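Local coordinates for immune protein (Enterobacter cloacae, PDB 6D7Y), which binds the toxic C-terminal tip of CdiA, a contact-dependent growth inhibition protein, and probably neutralises it to protect the cell, at residues F56-M69 / P81-V94. Sequence-based numbering, arbitrary orientation.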
loop_
_atom_site.group_PDB
_atom_site.type_symbol
_atom_site.label_atom_id
_atom_site.label_comp_id
_atom_site.label_asym_id
_atom_site.label_seq_id
_atom_site.Cartn_x
_atom_site.Cartn_y
_atom_site.Cartn_z
ATOM N N PHE B 56 -15.939 6.707 -0.433
ATOM C CA PHE B 56 -14.599 7.297 -0.542
ATOM C C PHE B 56 -14.417 7.920 -1.931
ATOM O O PHE B 56 -14.002 9.071 -2.048
ATOM C CB PHE B 56 -13.536 6.227 -0.252
ATOM C CG PHE B 56 -12.125 6.655 -0.551
ATOM C CD1 PHE B 56 -11.413 7.440 0.348
ATOM C CD2 PHE B 56 -11.501 6.247 -1.721
ATOM C CE1 PHE B 56 -10.106 7.831 0.076
ATOM C CE2 PHE B 56 -10.195 6.634 -2.000
ATOM C CZ PHE B 56 -9.498 7.430 -1.103
ATOM N N LEU B 57 -14.783 7.167 -2.967
ATOM C CA LEU B 57 -14.649 7.628 -4.351
ATOM C C LEU B 57 -15.616 8.736 -4.738
ATOM O O LEU B 57 -15.301 9.554 -5.594
ATOM C CB LEU B 57 -14.792 6.461 -5.317
ATOM C CG LEU B 57 -13.700 5.406 -5.181
ATOM C CD1 LEU B 57 -14.042 4.195 -6.024
ATOM C CD2 LEU B 57 -12.316 5.962 -5.526
ATOM N N GLY B 58 -16.788 8.760 -4.116
ATOM C CA GLY B 58 -17.786 9.785 -4.417
ATOM C C GLY B 58 -17.586 11.080 -3.652
ATOM O O GLY B 58 -18.292 12.053 -3.903
ATOM N N PHE B 59 -16.621 11.107 -2.731
ATOM C CA PHE B 59 -16.387 12.304 -1.921
ATOM C C PHE B 59 -15.925 13.492 -2.762
ATOM O O PHE B 59 -14.989 13.380 -3.550
ATOM C CB PHE B 59 -15.370 12.023 -0.808
ATOM C CG PHE B 59 -15.250 13.137 0.200
ATOM C CD1 PHE B 59 -16.171 13.246 1.248
ATOM C CD2 PHE B 59 -14.220 14.064 0.121
ATOM C CE1 PHE B 59 -16.065 14.266 2.184
ATOM C CE2 PHE B 59 -14.109 15.084 1.056
ATOM C CZ PHE B 59 -15.033 15.186 2.088
ATOM N N ASN B 60 -16.584 14.629 -2.565
ATOM C CA ASN B 60 -16.268 15.852 -3.290
ATOM C C ASN B 60 -15.007 16.499 -2.692
ATOM O O ASN B 60 -15.091 17.261 -1.724
ATOM C CB ASN B 60 -17.474 16.806 -3.222
ATOM C CG ASN B 60 -17.294 18.059 -4.059
ATOM O OD1 ASN B 60 -16.549 18.071 -5.036
ATOM N ND2 ASN B 60 -18.008 19.117 -3.695
ATOM N N GLY B 61 -13.841 16.159 -3.259
ATOM C CA GLY B 61 -12.541 16.696 -2.809
ATOM C C GLY B 61 -11.509 15.618 -2.467
ATOM O O GLY B 61 -11.820 14.437 -2.473
ATOM N N ASP B 62 -10.279 16.041 -2.179
ATOM C CA ASP B 62 -9.185 15.113 -1.823
ATOM C C ASP B 62 -9.493 14.460 -0.482
ATOM O O ASP B 62 -9.977 15.131 0.440
ATOM C CB ASP B 62 -7.861 15.852 -1.744
ATOM C CG ASP B 62 -7.493 16.521 -3.048
ATOM O OD1 ASP B 62 -8.090 16.181 -4.076
ATOM O OD2 ASP B 62 -6.599 17.385 -3.037
ATOM N N LEU B 63 -9.212 13.163 -0.376
ATOM C CA LEU B 63 -9.536 12.395 0.822
ATOM C C LEU B 63 -8.521 11.293 1.073
ATOM O O LEU B 63 -8.000 10.699 0.154
ATOM C CB LEU B 63 -10.924 11.759 0.624
ATOM C CG LEU B 63 -11.573 10.848 1.668
ATOM C CD1 LEU B 63 -11.774 11.573 2.989
ATOM C CD2 LEU B 63 -12.923 10.352 1.145
ATOM N N TYR B 64 -8.279 11.017 2.346
ATOM C CA TYR B 64 -7.370 9.971 2.774
ATOM C C TYR B 64 -7.985 9.158 3.867
ATOM O O TYR B 64 -8.765 9.670 4.644
ATOM C CB TYR B 64 -6.098 10.601 3.386
ATOM C CG TYR B 64 -5.318 9.692 4.347
ATOM C CD1 TYR B 64 -4.379 8.788 3.869
ATOM C CD2 TYR B 64 -5.520 9.753 5.728
ATOM C CE1 TYR B 64 -3.674 7.958 4.730
ATOM C CE2 TYR B 64 -4.812 8.924 6.604
ATOM C CZ TYR B 64 -3.889 8.032 6.095
ATOM O OH TYR B 64 -3.160 7.205 6.913
ATOM N N PHE B 65 -7.637 7.881 3.894
ATOM C CA PHE B 65 -7.950 7.046 5.040
ATOM C C PHE B 65 -6.811 6.052 5.163
ATOM O O PHE B 65 -6.140 5.718 4.183
ATOM C CB PHE B 65 -9.344 6.398 5.018
ATOM C CG PHE B 65 -9.521 5.287 4.025
ATOM C CD1 PHE B 65 -9.307 3.970 4.400
ATOM C CD2 PHE B 65 -9.980 5.548 2.753
ATOM C CE1 PHE B 65 -9.510 2.937 3.509
ATOM C CE2 PHE B 65 -10.174 4.523 1.841
ATOM C CZ PHE B 65 -9.935 3.212 2.222
ATOM N N GLY B 66 -6.552 5.636 6.388
ATOM C CA GLY B 66 -5.498 4.696 6.646
ATOM C C GLY B 66 -5.962 3.680 7.645
ATOM O O GLY B 66 -6.957 3.886 8.361
ATOM N N VAL B 67 -5.240 2.577 7.687
ATOM C CA VAL B 67 -5.562 1.496 8.574
ATOM C C VAL B 67 -4.290 0.753 8.911
ATOM O O VAL B 67 -3.400 0.629 8.073
ATOM C CB VAL B 67 -6.627 0.561 7.928
ATOM C CG1 VAL B 67 -6.157 0.008 6.609
ATOM C CG2 VAL B 67 -7.002 -0.575 8.846
ATOM N N SER B 68 -4.173 0.316 10.160
ATOM C CA SER B 68 -3.028 -0.472 10.569
ATOM C C SER B 68 -3.367 -1.923 10.297
ATOM O O SER B 68 -4.504 -2.366 10.519
ATOM C CB SER B 68 -2.675 -0.253 12.048
ATOM O OG SER B 68 -2.224 1.070 12.243
HETATM N N MSE B 69 -2.375 -2.660 9.835
HETATM C CA MSE B 69 -2.541 -4.050 9.491
HETATM C C MSE B 69 -1.522 -4.785 10.291
HETATM O O MSE B 69 -0.408 -4.305 10.452
HETATM C CB MSE B 69 -2.302 -4.126 7.971
HETATM C CG MSE B 69 -2.368 -5.529 7.393
HETATM SE SE MSE B 69 -2.542 -5.553 5.407
HETATM C CE MSE B 69 -4.275 -4.615 5.324
ATOM N N PRO B 81 5.508 -7.542 10.920
ATOM C CA PRO B 81 4.649 -7.404 12.123
ATOM C C PRO B 81 3.548 -6.328 12.034
ATOM O O PRO B 81 2.394 -6.640 12.371
ATOM C CB PRO B 81 5.642 -7.051 13.235
ATOM C CG PRO B 81 6.952 -7.590 12.768
ATOM C CD PRO B 81 6.943 -7.485 11.265
ATOM N N VAL B 82 3.883 -5.093 11.596
ATOM C CA VAL B 82 2.863 -4.028 11.492
ATOM C C VAL B 82 3.066 -3.135 10.255
ATOM O O VAL B 82 4.151 -2.602 10.054
ATOM C CB VAL B 82 2.845 -3.102 12.730
ATOM C CG1 VAL B 82 1.666 -2.131 12.629
ATOM C CG2 VAL B 82 2.751 -3.904 14.030
ATOM N N VAL B 83 1.996 -2.920 9.496
ATOM C CA VAL B 83 2.039 -2.081 8.297
ATOM C C VAL B 83 0.931 -1.036 8.348
ATOM O O VAL B 83 -0.193 -1.317 8.853
ATOM C CB VAL B 83 1.831 -2.959 7.049
ATOM C CG1 VAL B 83 1.736 -2.120 5.772
ATOM C CG2 VAL B 83 2.931 -4.000 6.957
ATOM N N LEU B 84 1.253 0.174 7.892
ATOM C CA LEU B 84 0.275 1.254 7.780
ATOM C C LEU B 84 -0.169 1.273 6.309
ATOM O O LEU B 84 0.653 1.496 5.461
ATOM C CB LEU B 84 0.901 2.605 8.114
ATOM C CG LEU B 84 0.030 3.862 7.919
ATOM C CD1 LEU B 84 -1.227 3.836 8.776
ATOM C CD2 LEU B 84 0.838 5.125 8.196
ATOM N N LEU B 85 -1.450 1.025 6.051
ATOM C CA LEU B 85 -2.009 1.033 4.705
ATOM C C LEU B 85 -2.607 2.398 4.507
ATOM O O LEU B 85 -3.424 2.844 5.345
ATOM C CB LEU B 85 -3.100 -0.004 4.593
ATOM C CG LEU B 85 -3.849 -0.122 3.267
ATOM C CD1 LEU B 85 -2.910 -0.618 2.203
ATOM C CD2 LEU B 85 -5.029 -1.059 3.438
ATOM N N ARG B 86 -2.244 3.059 3.401
ATOM C CA ARG B 86 -2.727 4.398 3.110
ATOM C C ARG B 86 -3.468 4.379 1.775
ATOM O O ARG B 86 -2.970 3.805 0.815
ATOM C CB ARG B 86 -1.552 5.365 2.995
ATOM C CG ARG B 86 -0.689 5.418 4.225
ATOM C CD ARG B 86 0.473 6.396 4.134
ATOM N NE ARG B 86 0.098 7.809 4.295
ATOM C CZ ARG B 86 0.181 8.782 3.378
ATOM N NH1 ARG B 86 0.674 8.590 2.156
ATOM N NH2 ARG B 86 -0.205 10.007 3.719
ATOM N N VAL B 87 -4.651 4.983 1.745
ATOM C CA VAL B 87 -5.443 5.063 0.526
ATOM C C VAL B 87 -5.742 6.532 0.362
ATOM O O VAL B 87 -6.306 7.154 1.255
ATOM C CB VAL B 87 -6.729 4.248 0.637
ATOM C CG1 VAL B 87 -7.451 4.236 -0.712
ATOM C CG2 VAL B 87 -6.428 2.830 1.111
ATOM N N LEU B 88 -5.387 7.104 -0.787
ATOM C CA LEU B 88 -5.595 8.527 -0.972
ATOM C C LEU B 88 -6.103 8.869 -2.341
ATOM O O LEU B 88 -5.662 8.281 -3.307
ATOM C CB LEU B 88 -4.288 9.286 -0.690
ATOM C CG LEU B 88 -2.976 8.947 -1.394
ATOM C CD1 LEU B 88 -2.881 9.491 -2.797
ATOM C CD2 LEU B 88 -1.805 9.553 -0.634
ATOM N N LYS B 89 -7.050 9.800 -2.412
ATOM C CA LYS B 89 -7.546 10.232 -3.716
ATOM C C LYS B 89 -7.188 11.716 -3.819
ATOM O O LYS B 89 -7.376 12.482 -2.870
ATOM C CB LYS B 89 -9.050 9.945 -3.960
ATOM C CG LYS B 89 -10.032 11.051 -3.624
ATOM C CD LYS B 89 -11.356 10.835 -4.347
ATOM C CE LYS B 89 -12.198 12.095 -4.301
ATOM N NZ LYS B 89 -13.337 12.038 -5.246
ATOM N N TYR B 90 -6.648 12.091 -4.974
ATOM C CA TYR B 90 -6.192 13.448 -5.269
ATOM C C TYR B 90 -6.567 13.754 -6.717
ATOM O O TYR B 90 -7.079 12.876 -7.415
ATOM C CB TYR B 90 -4.668 13.557 -5.070
ATOM C CG TYR B 90 -3.887 12.534 -5.849
ATOM C CD1 TYR B 90 -3.803 11.234 -5.391
ATOM C CD2 TYR B 90 -3.208 12.864 -7.036
ATOM C CE1 TYR B 90 -3.099 10.263 -6.084
ATOM C CE2 TYR B 90 -2.490 11.898 -7.745
ATOM C CZ TYR B 90 -2.452 10.588 -7.259
ATOM O OH TYR B 90 -1.768 9.578 -7.908
ATOM N N GLU B 91 -6.279 14.975 -7.172
ATOM C CA GLU B 91 -6.641 15.401 -8.544
ATOM C C GLU B 91 -6.214 14.413 -9.643
ATOM O O GLU B 91 -6.952 14.191 -10.604
ATOM C CB GLU B 91 -6.091 16.806 -8.845
ATOM C CG GLU B 91 -6.568 17.401 -10.176
ATOM C CD GLU B 91 -6.087 18.825 -10.410
ATOM O OE1 GLU B 91 -5.353 19.368 -9.552
ATOM O OE2 GLU B 91 -6.440 19.401 -11.461
ATOM N N GLY B 92 -5.022 13.847 -9.512
ATOM C CA GLY B 92 -4.528 12.881 -10.497
ATOM C C GLY B 92 -5.039 11.446 -10.409
ATOM O O GLY B 92 -4.804 10.663 -11.327
ATOM N N GLY B 93 -5.717 11.080 -9.317
ATOM C CA GLY B 93 -6.233 9.716 -9.176
ATOM C C GLY B 93 -6.189 9.162 -7.761
ATOM O O GLY B 93 -6.362 9.906 -6.796
ATOM N N VAL B 94 -5.919 7.858 -7.648
ATOM C CA VAL B 94 -5.875 7.153 -6.371
ATOM C C VAL B 94 -4.608 6.291 -6.221
ATOM O O VAL B 94 -4.199 5.601 -7.151
ATOM C CB VAL B 94 -7.112 6.243 -6.213
ATOM C CG1 VAL B 94 -7.040 5.423 -4.924
ATOM C CG2 VAL B 94 -8.385 7.077 -6.238
HETATM O O HOH W 1 -5.173 17.075 -5.800
HETATM O O HOH W 2 -0.631 8.122 6.816
#
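Lys-89 NZ is gripped by two carbonyl oxygens at and just past the C-terminal end of helix 50-58: Phe-59 O, 2.7 Å from NZ and with NZ lying in its carbonyl plane, and Leu-57 O, a longer bond of 3.2 Å that NZ meets from above the carbonyl plane. The lysine CB lies 3.8 Å from Phe-56 CZ, and beyond CG the chain runs extended, antiparallel to the Phe-56 side chain, to the carbonyls. The helix end probably helps to stabilise the ammonium charge. Strands 63-69 and 82-90 form the arms of an antiparallel beta hairpin within a larger antiparallel sheet, joined by paired N-H...O bonds from Leu-63/Lys-89 to Met-69/Val-83. On the face packed against helix 17-25, Val-87 lays CB over one face of the Phe-65 ring, 3.9 Å from its centroid, while its CG1 also reaches Phe-56 CZ. Phe-65 adopts the crowded rotamer (chi1 72°), which swings its ring alongside Val-87; CE2 of that ring in turn sits over the rim of one face of the Phe-56 ring. Farther along, Val-67 CG1 meets Leu-85 CD2 at 3.5 Å. On the other face the Tyr-64 ring receives Arg-86 CB at its edge and places CD1 over the guanidinium, the two planes 34° apart. A water 2.6 Å from Arg-86 NE, lying in the guanidinium plane, links it to Tyr-64 OH. Near the Tyr-90 to Gly-93 type I turn, another water bridges Asp-62 OD2 and Glu-91 N, accepting from the latter at 2.7 Å.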